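Local coordinates for Poly(A) ribonuclease POP2 (Saccharomyces cerevisiae, PDB 1UOC), which degrades poly(A) RNA from the 3' end, probably with magnesium, and is a probable catalytic subunit of the CCR4-NOT mRNA deadenylase complex, at residues T231-E235 / L236-R240; N201-Y204 / K205-E209; Q279-I282 / Y283-G287. All coordinates share one frame; numbering follows the deposited sequence.

How the contacts relate
None of the three contacts lies wholly in the core. Contacts 1 and 2 are partly buried and belong to two consecutive helices, 200-207 and 229-235, which pack on each other. The two contacts meet directly where Leu232 CD2 touches Tyr204 CE1 at 3.3 Å. Contact 3 is a surface contact in the loop that follows helix 247-264. Its nearest atoms are about 5 Å from contact 2 and about 15 Å from contact 1. The chemistry changes with place. Contact 1 ends a helix with backbone bonds and a salt bridge. Contact 2 holds its last turn with backbone bonds and aromatic packing. Contact 3 has no hydrogen bond between its segments.

Contact 1 of 3, residues T231-E235 / L236-R240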
ATOM      1  N   THR A 231      15.230   2.896   4.413  1.00 45.52           N
ATOM      2  CA  THR A 231      16.586   2.956   3.878  1.00 44.35           C
ATOM      3  C   THR A 231      16.549   3.218   2.381  1.00 43.44           C
ATOM      4  O   THR A 231      17.448   3.842   1.818  1.00 44.37           O
ATOM      5  CB  THR A 231      17.410   1.657   4.208  1.00 45.24           C
ATOM      6  OG1 THR A 231      18.263   1.320   3.108  1.00 44.32           O
ATOM      7  CG2 THR A 231      16.508   0.501   4.525  1.00 46.80           C
ATOM      8  N   LEU A 232      15.489   2.767   1.730  1.00 42.97           N
ATOM      9  CA  LEU A 232      15.352   3.001   0.299  1.00 42.79           C
ATOM     10  C   LEU A 232      15.094   4.493   0.089  1.00 42.90           C
ATOM     11  O   LEU A 232      15.695   5.122  -0.783  1.00 41.57           O
ATOM     12  CB  LEU A 232      14.192   2.173  -0.267  1.00 43.49           C
ATOM     13  CG  LEU A 232      13.940   2.111  -1.781  1.00 42.70           C
ATOM     14  CD1 LEU A 232      12.721   2.926  -2.112  1.00 44.94           C
ATOM     15  CD2 LEU A 232      15.146   2.590  -2.564  1.00 43.04           C
ATOM     16  N   ALA A 233      14.209   5.063   0.907  1.00 43.08           N
ATOM     17  CA  ALA A 233      13.896   6.487   0.805  1.00 44.01           C
ATOM     18  C   ALA A 233      15.135   7.343   1.100  1.00 44.54           C
ATOM     19  O   ALA A 233      15.337   8.384   0.477  1.00 43.92           O
ATOM     20  CB  ALA A 233      12.763   6.847   1.755  1.00 41.98           C
ATOM     21  N   ASP A 234      15.967   6.910   2.043  1.00 45.46           N
ATOM     22  CA  ASP A 234      17.179   7.665   2.349  1.00 47.62           C
ATOM     23  C   ASP A 234      18.126   7.690   1.156  1.00 48.40           C
ATOM     24  O   ASP A 234      18.598   8.757   0.762  1.00 49.93           O
ATOM     25  CB  ASP A 234      17.910   7.080   3.557  1.00 47.11           C
ATOM     26  CG  ASP A 234      17.156   7.295   4.846  1.00 48.30           C
ATOM     27  OD1 ASP A 234      16.527   8.368   4.990  1.00 46.48           O
ATOM     28  OD2 ASP A 234      17.210   6.405   5.723  1.00 50.77           O
ATOM     29  N   GLU A 235      18.397   6.523   0.575  1.00 48.83           N
ATOM     30  CA  GLU A 235      19.297   6.452  -0.575  1.00 48.83           C
ATOM     31  C   GLU A 235      18.826   7.332  -1.727  1.00 47.88           C
ATOM     32  O   GLU A 235      19.626   7.768  -2.549  1.00 49.08           O
ATOM     33  CB  GLU A 235      19.427   5.017  -1.085  1.00 51.41           C
ATOM     34  CG  GLU A 235      19.991   4.027  -0.089  1.00 57.28           C
ATOM     35  CD  GLU A 235      20.372   2.716  -0.755  1.00 61.23           C
ATOM     36  OE1 GLU A 235      20.703   1.754  -0.028  1.00 64.26           O
ATOM     37  OE2 GLU A 235      20.349   2.648  -2.009  1.00 61.67           O
ATOM     38  N   LEU A 236      17.526   7.571  -1.814  1.00 45.53           N
ATOM     39  CA  LEU A 236      17.015   8.410  -2.885  1.00 45.51           C
ATOM     40  C   LEU A 236      17.075   9.862  -2.432  1.00 46.49           C
ATOM     41  O   LEU A 236      16.769  10.785  -3.188  1.00 45.95           O
ATOM     42  CB  LEU A 236      15.581   8.015  -3.235  1.00 46.35           C
ATOM     43  CG  LEU A 236      15.450   6.697  -3.997  1.00 45.09           C
ATOM     44  CD1 LEU A 236      14.020   6.182  -3.920  1.00 44.64           C
ATOM     45  CD2 LEU A 236      15.886   6.914  -5.436  1.00 43.99           C
ATOM     46  N   GLY A 237      17.474  10.046  -1.177  1.00 47.20           N
ATOM     47  CA  GLY A 237      17.597  11.379  -0.622  1.00 47.20           C
ATOM     48  C   GLY A 237      16.313  12.091  -0.243  1.00 46.08           C
ATOM     49  O   GLY A 237      16.205  13.302  -0.439  1.00 47.10           O
ATOM     50  N   LEU A 238      15.343  11.358   0.295  1.00 43.88           N
ATOM     51  CA  LEU A 238      14.078  11.955   0.720  1.00 41.61           C
ATOM     52  C   LEU A 238      14.169  12.293   2.203  1.00 41.99           C
ATOM     53  O   LEU A 238      14.462  11.427   3.028  1.00 42.63           O
ATOM     54  CB  LEU A 238      12.923  10.981   0.486  1.00 38.83           C
ATOM     55  CG  LEU A 238      12.338  10.918  -0.922  1.00 38.57           C
ATOM     56  CD1 LEU A 238      11.753   9.534  -1.142  1.00 38.64           C
ATOM     57  CD2 LEU A 238      11.289  12.018  -1.109  1.00 35.88           C
ATOM     58  N   PRO A 239      13.923  13.564   2.563  1.00 41.20           N
ATOM     59  CA  PRO A 239      13.987  13.989   3.963  1.00 40.53           C
ATOM     60  C   PRO A 239      13.061  13.175   4.847  1.00 39.25           C
ATOM     61  O   PRO A 239      12.006  12.740   4.410  1.00 40.69           O
ATOM     62  CB  PRO A 239      13.567  15.457   3.896  1.00 39.60           C
ATOM     63  CG  PRO A 239      14.090  15.874   2.577  1.00 40.42           C
ATOM     64  CD  PRO A 239      13.684  14.720   1.685  1.00 40.66           C
ATOM     65  N   ARG A 240      13.457  12.984   6.095  1.00 39.51           N
ATOM     66  CA  ARG A 240      12.651  12.232   7.039  1.00 40.44           C
ATOM     67  C   ARG A 240      11.490  13.059   7.569  1.00 39.10           C
ATOM     68  O   ARG A 240      11.370  13.239   8.784  1.00 38.90           O
ATOM     69  CB  ARG A 240      13.493  11.767   8.234  1.00 43.35           C
ATOM     70  CG  ARG A 240      13.909  10.305   8.187  1.00 49.43           C
ATOM     71  CD  ARG A 240      15.107  10.094   7.300  1.00 52.62           C
ATOM     72  NE  ARG A 240      15.572   8.704   7.298  1.00 56.84           N
ATOM     73  CZ  ARG A 240      15.694   7.937   8.381  1.00 59.15           C
ATOM     74  NH1 ARG A 240      15.372   8.399   9.582  1.00 59.89           N
ATOM     75  NH2 ARG A 240      16.181   6.706   8.268  1.00 60.04           N
TER
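Asp234 and Arg240 meet as a two-pronged salt bridge. Arg240 NE gives its hydrogen to Asp234 OD1 at 2.5 Å. Arg240 NH2 bonds to Asp234 OD2 at 2.8 Å. Each carboxylate oxygen uses its syn lone pair, and each lies near the guanidinium plane. The two flat groups are nearly coplanar, 18° apart, which suits a side-on grip through NE and NH2. The bend of the arginine chain at chi2 (81°) brings the guanidinium back to the helix. Both acceptor oxygens of the acid are thus met by the arginine. The backbone beside them closes helix 229-235 with a Schellman motif. Gly237 leaves the helix with positive phi. Leu238 N then reaches back to Ala233 O at 3.0 Å, and this bond is nearly straight (167°). Gly237 N bonds to Asp234 O at 2.6 Å, approaching from above the carbonyl plane rather than on a lone pair. Leu236 N still makes the helical bond to Leu232 O, with a weak second one to Ala233 O. Gly237 also forms a backbone bond with Phe7. The apolar side of the turn is simpler. Leu236 CD1 rests on Leu232 CD1 at 3.9 Å, and Leu238 CD1 lies 4.1 Å from Ala233 CB. Helix 247-264 packs against these residues, with Leu253 on Ala233 and Ser257 on both Leu232 and Leu238.

Contact 2 of 3, residues N201-Y204 / K205-E209; sequences NLVY and KIIQE
Gln208 lies alongside Tyr204, one turn on, and is the centre of an inverse gamma turn. Its CB sits over one face of the phenol ring, 4.1 Å from the centroid, as a CH-pi contact. The amide stands almost upright to the ring (86°). Its NE2 makes a weak, long bond of 3.5 Å to Tyr204 OH. The bend of Gln208 at chi2 (46°) turns the amide to the hydroxyl end. The backbone grips more firmly, with Gln208 N 2.6 Å from Tyr204 O. Tyr204 is the buried member of this tight side, where Thr231 and Leu232 of helix 229-235 also touch it. Without the phenol ring, as with an alanine here, Gln208 is likely to lose its CH-pi partner and turn freely, and a gap would open beside Leu232. Val203 is buried too, and its CG1 lies 4.2 Å from Ile207 CD1. The looser side is partly exposed, with Tyr278 beside Leu202 and Ile206. There Lys205 folds back over Leu202, with NZ 3.3 Å from Leu202 CD2. Leu202 CD2 also meets Ile206 CG2 at 3.7 Å. The chemistry implies that the main chain holds this last turn, while the side chains add mostly van der Waals contact.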
ATOM      1  N   ASN A 201       9.428  -3.451  -2.588  1.00 37.57           N
ATOM      2  CA  ASN A 201      10.382  -4.100  -1.701  1.00 41.51           C
ATOM      3  C   ASN A 201      11.180  -5.139  -2.497  1.00 43.17           C
ATOM      4  O   ASN A 201      12.404  -5.240  -2.398  1.00 43.21           O
ATOM      5  CB  ASN A 201       9.615  -4.766  -0.551  1.00 43.79           C
ATOM      6  CG  ASN A 201      10.503  -5.622   0.324  1.00 46.69           C
ATOM      7  OD1 ASN A 201      10.977  -6.674  -0.098  1.00 50.14           O
ATOM      8  ND2 ASN A 201      10.743  -5.170   1.548  1.00 49.09           N
ATOM      9  N   LEU A 202      10.470  -5.909  -3.304  1.00 44.27           N
ATOM     10  CA  LEU A 202      11.102  -6.921  -4.123  1.00 43.77           C
ATOM     11  C   LEU A 202      11.985  -6.300  -5.218  1.00 43.79           C
ATOM     12  O   LEU A 202      13.110  -6.747  -5.435  1.00 45.59           O
ATOM     13  CB  LEU A 202      10.014  -7.823  -4.707  1.00 43.12           C
ATOM     14  CG  LEU A 202      10.413  -8.966  -5.628  1.00 47.41           C
ATOM     15  CD1 LEU A 202      10.536  -8.428  -7.028  1.00 47.99           C
ATOM     16  CD2 LEU A 202      11.709  -9.615  -5.156  1.00 47.47           C
ATOM     17  N   VAL A 203      11.499  -5.268  -5.899  1.00 42.38           N
ATOM     18  CA  VAL A 203      12.292  -4.630  -6.942  1.00 42.73           C
ATOM     19  C   VAL A 203      13.609  -4.104  -6.359  1.00 45.34           C
ATOM     20  O   VAL A 203      14.673  -4.236  -6.975  1.00 45.51           O
ATOM     21  CB  VAL A 203      11.535  -3.442  -7.596  1.00 41.89           C
ATOM     22  CG1 VAL A 203      12.437  -2.728  -8.597  1.00 39.02           C
ATOM     23  CG2 VAL A 203      10.286  -3.932  -8.300  1.00 42.77           C
ATOM     24  N   TYR A 204      13.524  -3.511  -5.169  1.00 46.23           N
ATOM     25  CA  TYR A 204      14.682  -2.956  -4.493  1.00 47.57           C
ATOM     26  C   TYR A 204      15.600  -4.063  -3.980  1.00 50.18           C
ATOM     27  O   TYR A 204      16.819  -3.965  -4.112  1.00 48.93           O
ATOM     28  CB  TYR A 204      14.225  -2.059  -3.337  1.00 46.97           C
ATOM     29  CG  TYR A 204      15.335  -1.348  -2.582  1.00 45.87           C
ATOM     30  CD1 TYR A 204      16.298  -0.592  -3.254  1.00 45.96           C
ATOM     31  CD2 TYR A 204      15.398  -1.405  -1.190  1.00 46.81           C
ATOM     32  CE1 TYR A 204      17.293   0.086  -2.556  1.00 47.14           C
ATOM     33  CE2 TYR A 204      16.386  -0.728  -0.481  1.00 47.18           C
ATOM     34  CZ  TYR A 204      17.327   0.011  -1.168  1.00 48.45           C
ATOM     35  OH  TYR A 204      18.305   0.675  -0.461  1.00 51.05           O
ATOM     36  N   LYS A 205      15.022  -5.112  -3.400  1.00 52.58           N
ATOM     37  CA  LYS A 205      15.839  -6.200  -2.887  1.00 57.21           C
ATOM     38  C   LYS A 205      16.731  -6.791  -3.967  1.00 58.44           C
ATOM     39  O   LYS A 205      17.888  -7.099  -3.709  1.00 59.13           O
ATOM     40  CB  LYS A 205      14.990  -7.326  -2.271  1.00 60.35           C
ATOM     41  CG  LYS A 205      15.858  -8.507  -1.805  1.00 64.48           C
ATOM     42  CD  LYS A 205      15.170  -9.440  -0.803  1.00 68.91           C
ATOM     43  CE  LYS A 205      14.174 -10.381  -1.459  1.00 70.40           C
ATOM     44  NZ  LYS A 205      13.070  -9.641  -2.140  1.00 72.86           N
ATOM     45  N   ILE A 206      16.211  -6.954  -5.177  1.00 59.28           N
ATOM     46  CA  ILE A 206      17.047  -7.530  -6.209  1.00 60.30           C
ATOM     47  C   ILE A 206      18.009  -6.501  -6.790  1.00 60.93           C
ATOM     48  O   ILE A 206      19.026  -6.867  -7.371  1.00 61.36           O
ATOM     49  CB  ILE A 206      16.215  -8.223  -7.332  1.00 59.81           C
ATOM     50  CG1 ILE A 206      15.882  -7.258  -8.455  1.00 60.77           C
ATOM     51  CG2 ILE A 206      14.942  -8.810  -6.746  1.00 59.80           C
ATOM     52  CD1 ILE A 206      15.379  -7.975  -9.691  1.00 61.54           C
ATOM     53  N   ILE A 207      17.701  -5.218  -6.642  1.00 62.09           N
ATOM     54  CA  ILE A 207      18.619  -4.190  -7.132  1.00 63.36           C
ATOM     55  C   ILE A 207      19.724  -4.129  -6.088  1.00 65.51           C
ATOM     56  O   ILE A 207      20.907  -4.273  -6.392  1.00 64.66           O
ATOM     57  CB  ILE A 207      17.976  -2.782  -7.195  1.00 62.65           C
ATOM     58  CG1 ILE A 207      17.034  -2.667  -8.392  1.00 61.08           C
ATOM     59  CG2 ILE A 207      19.070  -1.721  -7.277  1.00 59.87           C
ATOM     60  CD1 ILE A 207      16.371  -1.299  -8.503  1.00 60.84           C
ATOM     61  N   GLN A 208      19.305  -3.915  -4.845  1.00 69.28           N
ATOM     62  CA  GLN A 208      20.209  -3.826  -3.707  1.00 72.78           C
ATOM     63  C   GLN A 208      20.569  -5.242  -3.300  1.00 75.30           C
ATOM     64  O   GLN A 208      20.422  -5.628  -2.140  1.00 76.45           O
ATOM     65  CB  GLN A 208      19.519  -3.093  -2.547  1.00 73.71           C
ATOM     66  CG  GLN A 208      20.380  -2.034  -1.865  1.00 73.77           C
ATOM     67  CD  GLN A 208      21.097  -1.145  -2.864  1.00 74.16           C
ATOM     68  OE1 GLN A 208      22.058  -1.572  -3.502  1.00 75.16           O
ATOM     69  NE2 GLN A 208      20.628   0.091  -3.012  1.00 74.65           N
ATOM     70  N   GLU A 209      21.035  -6.005  -4.284  1.00 77.85           N
ATOM     71  CA  GLU A 209      21.437  -7.397  -4.113  1.00 80.15           C
ATOM     72  C   GLU A 209      22.328  -7.677  -5.322  1.00 81.67           C
ATOM     73  O   GLU A 209      23.042  -8.680  -5.381  1.00 81.85           O
ATOM     74  CB  GLU A 209      20.201  -8.305  -4.133  1.00 80.17           C
ATOM     75  CG  GLU A 209      20.340  -9.628  -3.402  1.00 80.74           C
ATOM     76  CD  GLU A 209      18.993 -10.310  -3.170  1.00 82.11           C
ATOM     77  OE1 GLU A 209      18.334 -10.700  -4.161  1.00 82.94           O
ATOM     78  OE2 GLU A 209      18.587 -10.452  -1.996  1.00 81.73           O
TER

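Contact 3 of 3, residues Q279-I282 / Y283-G287; sequences QGVI and YGIDG
Ile282 and Tyr283 touch in the C-terminal tail of the DEDD nuclease domain, in the loop after helix 247-264. The tail forms no regular helix or strand here. It meets the mixed sheet at Phe197 of 197-199, one of the two edge strands, through backbone hydrogen bonding of Gly280 and a bond from Phe197 N to Gln279 OE1. The main side-chain contact is between neighbours. Ile282 CG2 lies over the centre of one face of the Tyr283 ring, 3.9 Å from the centroid. It sits only 11° off the ring normal, so this is a well-aligned CH-pi contact. The two first torsions set it up. Ile282 chi1 of -56° places CG2 beside its own carbonyl carbon, on the way to the next residue. Tyr283 chi1 of -70° keeps the ring beside the backbone N, next to that methyl. Around the pair, Tyr283 is buried against helices 61-73 and 183-193, and Ile282 packs on Phe186 and Val190 of the latter. The side chain of Ile282 is about 9 Å from that of Asp166, a predicted ligand of the catalytic metal. No hydrogen bond joins 279-282 to 283-287; side-chain carbons meet a ring and the backbone. Gly284 has positive phi, at backbone angles where a CB would press on the carbonyl oxygen of Tyr283. Val281 points its side chain at the following segment, and its two methyls do different work. CG2 comes only within 4.5 Å of Ile285 CG1, a loose approach. CG1, on the side of the valine's own carbonyl carbon, packs on main chain. This Val281 CG1 is 3.4 Å from Gly284 C and 3.6 Å from Ile285 N.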
ATOM      1  N   GLN A 279       6.624  -7.679 -12.649  1.00 38.20           N
ATOM      2  CA  GLN A 279       5.238  -7.259 -12.500  1.00 38.66           C
ATOM      3  C   GLN A 279       4.488  -8.468 -11.955  1.00 36.73           C
ATOM      4  O   GLN A 279       4.796  -9.604 -12.311  1.00 36.18           O
ATOM      5  CB  GLN A 279       4.653  -6.856 -13.867  1.00 38.80           C
ATOM      6  CG  GLN A 279       3.241  -6.302 -13.829  1.00 37.73           C
ATOM      7  CD  GLN A 279       2.201  -7.369 -13.554  1.00 38.08           C
ATOM      8  OE1 GLN A 279       1.381  -7.238 -12.637  1.00 37.26           O
ATOM      9  NE2 GLN A 279       2.221  -8.435 -14.351  1.00 37.79           N
ATOM     10  N   GLY A 280       3.523  -8.221 -11.079  1.00 35.15           N
ATOM     11  CA  GLY A 280       2.712  -9.290 -10.517  1.00 35.59           C
ATOM     12  C   GLY A 280       3.394 -10.306  -9.619  1.00 36.78           C
ATOM     13  O   GLY A 280       2.752 -11.239  -9.140  1.00 37.20           O
ATOM     14  N   VAL A 281       4.683 -10.126  -9.366  1.00 37.84           N
ATOM     15  CA  VAL A 281       5.415 -11.074  -8.533  1.00 38.53           C
ATOM     16  C   VAL A 281       5.265 -10.753  -7.060  1.00 40.17           C
ATOM     17  O   VAL A 281       5.631  -9.668  -6.608  1.00 41.22           O
ATOM     18  CB  VAL A 281       6.919 -11.099  -8.903  1.00 37.02           C
ATOM     19  CG1 VAL A 281       7.670 -12.034  -7.979  1.00 31.60           C
ATOM     20  CG2 VAL A 281       7.085 -11.555 -10.351  1.00 33.74           C
ATOM     21  N   ILE A 282       4.717 -11.710  -6.323  1.00 42.59           N
ATOM     22  CA  ILE A 282       4.497 -11.587  -4.889  1.00 44.71           C
ATOM     23  C   ILE A 282       5.557 -12.379  -4.132  1.00 47.27           C
ATOM     24  O   ILE A 282       6.340 -11.832  -3.349  1.00 49.71           O
ATOM     25  CB  ILE A 282       3.150 -12.204  -4.477  1.00 44.86           C
ATOM     26  CG1 ILE A 282       2.005 -11.574  -5.259  1.00 46.53           C
ATOM     27  CG2 ILE A 282       2.935 -12.030  -2.986  1.00 47.01           C
ATOM     28  CD1 ILE A 282       0.669 -12.248  -4.999  1.00 46.01           C
ATOM     29  N   TYR A 283       5.559 -13.682  -4.389  1.00 49.37           N
ATOM     30  CA  TYR A 283       6.439 -14.637  -3.727  1.00 50.59           C
ATOM     31  C   TYR A 283       7.698 -15.083  -4.464  1.00 50.27           C
ATOM     32  O   TYR A 283       8.216 -16.166  -4.199  1.00 53.62           O
ATOM     33  CB  TYR A 283       5.620 -15.875  -3.346  1.00 52.80           C
ATOM     34  CG  TYR A 283       4.625 -15.629  -2.228  1.00 53.40           C
ATOM     35  CD1 TYR A 283       3.263 -15.869  -2.405  1.00 55.01           C
ATOM     36  CD2 TYR A 283       5.054 -15.166  -0.989  1.00 55.00           C
ATOM     37  CE1 TYR A 283       2.350 -15.651  -1.361  1.00 55.92           C
ATOM     38  CE2 TYR A 283       4.162 -14.947   0.056  1.00 56.11           C
ATOM     39  CZ  TYR A 283       2.813 -15.191  -0.131  1.00 56.87           C
ATOM     40  OH  TYR A 283       1.947 -14.972   0.926  1.00 58.41           O
ATOM     41  N   GLY A 284       8.202 -14.262  -5.373  1.00 48.07           N
ATOM     42  CA  GLY A 284       9.400 -14.645  -6.095  1.00 46.90           C
ATOM     43  C   GLY A 284       9.132 -15.028  -7.538  1.00 46.09           C
ATOM     44  O   GLY A 284       8.096 -15.596  -7.870  1.00 42.87           O
ATOM     45  N   ILE A 285      10.082 -14.713  -8.404  1.00 48.01           N
ATOM     46  CA  ILE A 285       9.953 -15.005  -9.821  1.00 48.93           C
ATOM     47  C   ILE A 285       9.979 -16.524 -10.039  1.00 48.30           C
ATOM     48  O   ILE A 285      10.565 -17.262  -9.245  1.00 47.71           O
ATOM     49  CB  ILE A 285      11.101 -14.290 -10.595  1.00 51.66           C
ATOM     50  CG1 ILE A 285      10.601 -13.799 -11.952  1.00 54.65           C
ATOM     51  CG2 ILE A 285      12.301 -15.211 -10.754  1.00 51.56           C
ATOM     52  CD1 ILE A 285      11.386 -12.607 -12.478  1.00 56.22           C
ATOM     53  N   ASP A 286       9.322 -16.995 -11.092  1.00 47.52           N
ATOM     54  CA  ASP A 286       9.298 -18.425 -11.380  1.00 46.48           C
ATOM     55  C   ASP A 286      10.743 -18.930 -11.472  1.00 45.56           C
ATOM     56  O   ASP A 286      11.538 -18.414 -12.262  1.00 43.35           O
ATOM     57  CB  ASP A 286       8.583 -18.684 -12.706  1.00 48.76           C
ATOM     58  CG  ASP A 286       7.698 -19.914 -12.659  1.00 51.45           C
ATOM     59  OD1 ASP A 286       7.899 -20.760 -11.763  1.00 51.45           O
ATOM     60  OD2 ASP A 286       6.804 -20.041 -13.524  1.00 55.92           O
ATOM     61  N   GLY A 287      11.084 -19.925 -10.656  1.00 43.95           N
ATOM     62  CA  GLY A 287      12.436 -20.467 -10.677  1.00 43.16           C
ATOM     63  C   GLY A 287      13.272 -20.136  -9.451  1.00 43.03           C
ATOM     64  O   GLY A 287      14.334 -20.724  -9.224  1.00 39.23           O
TER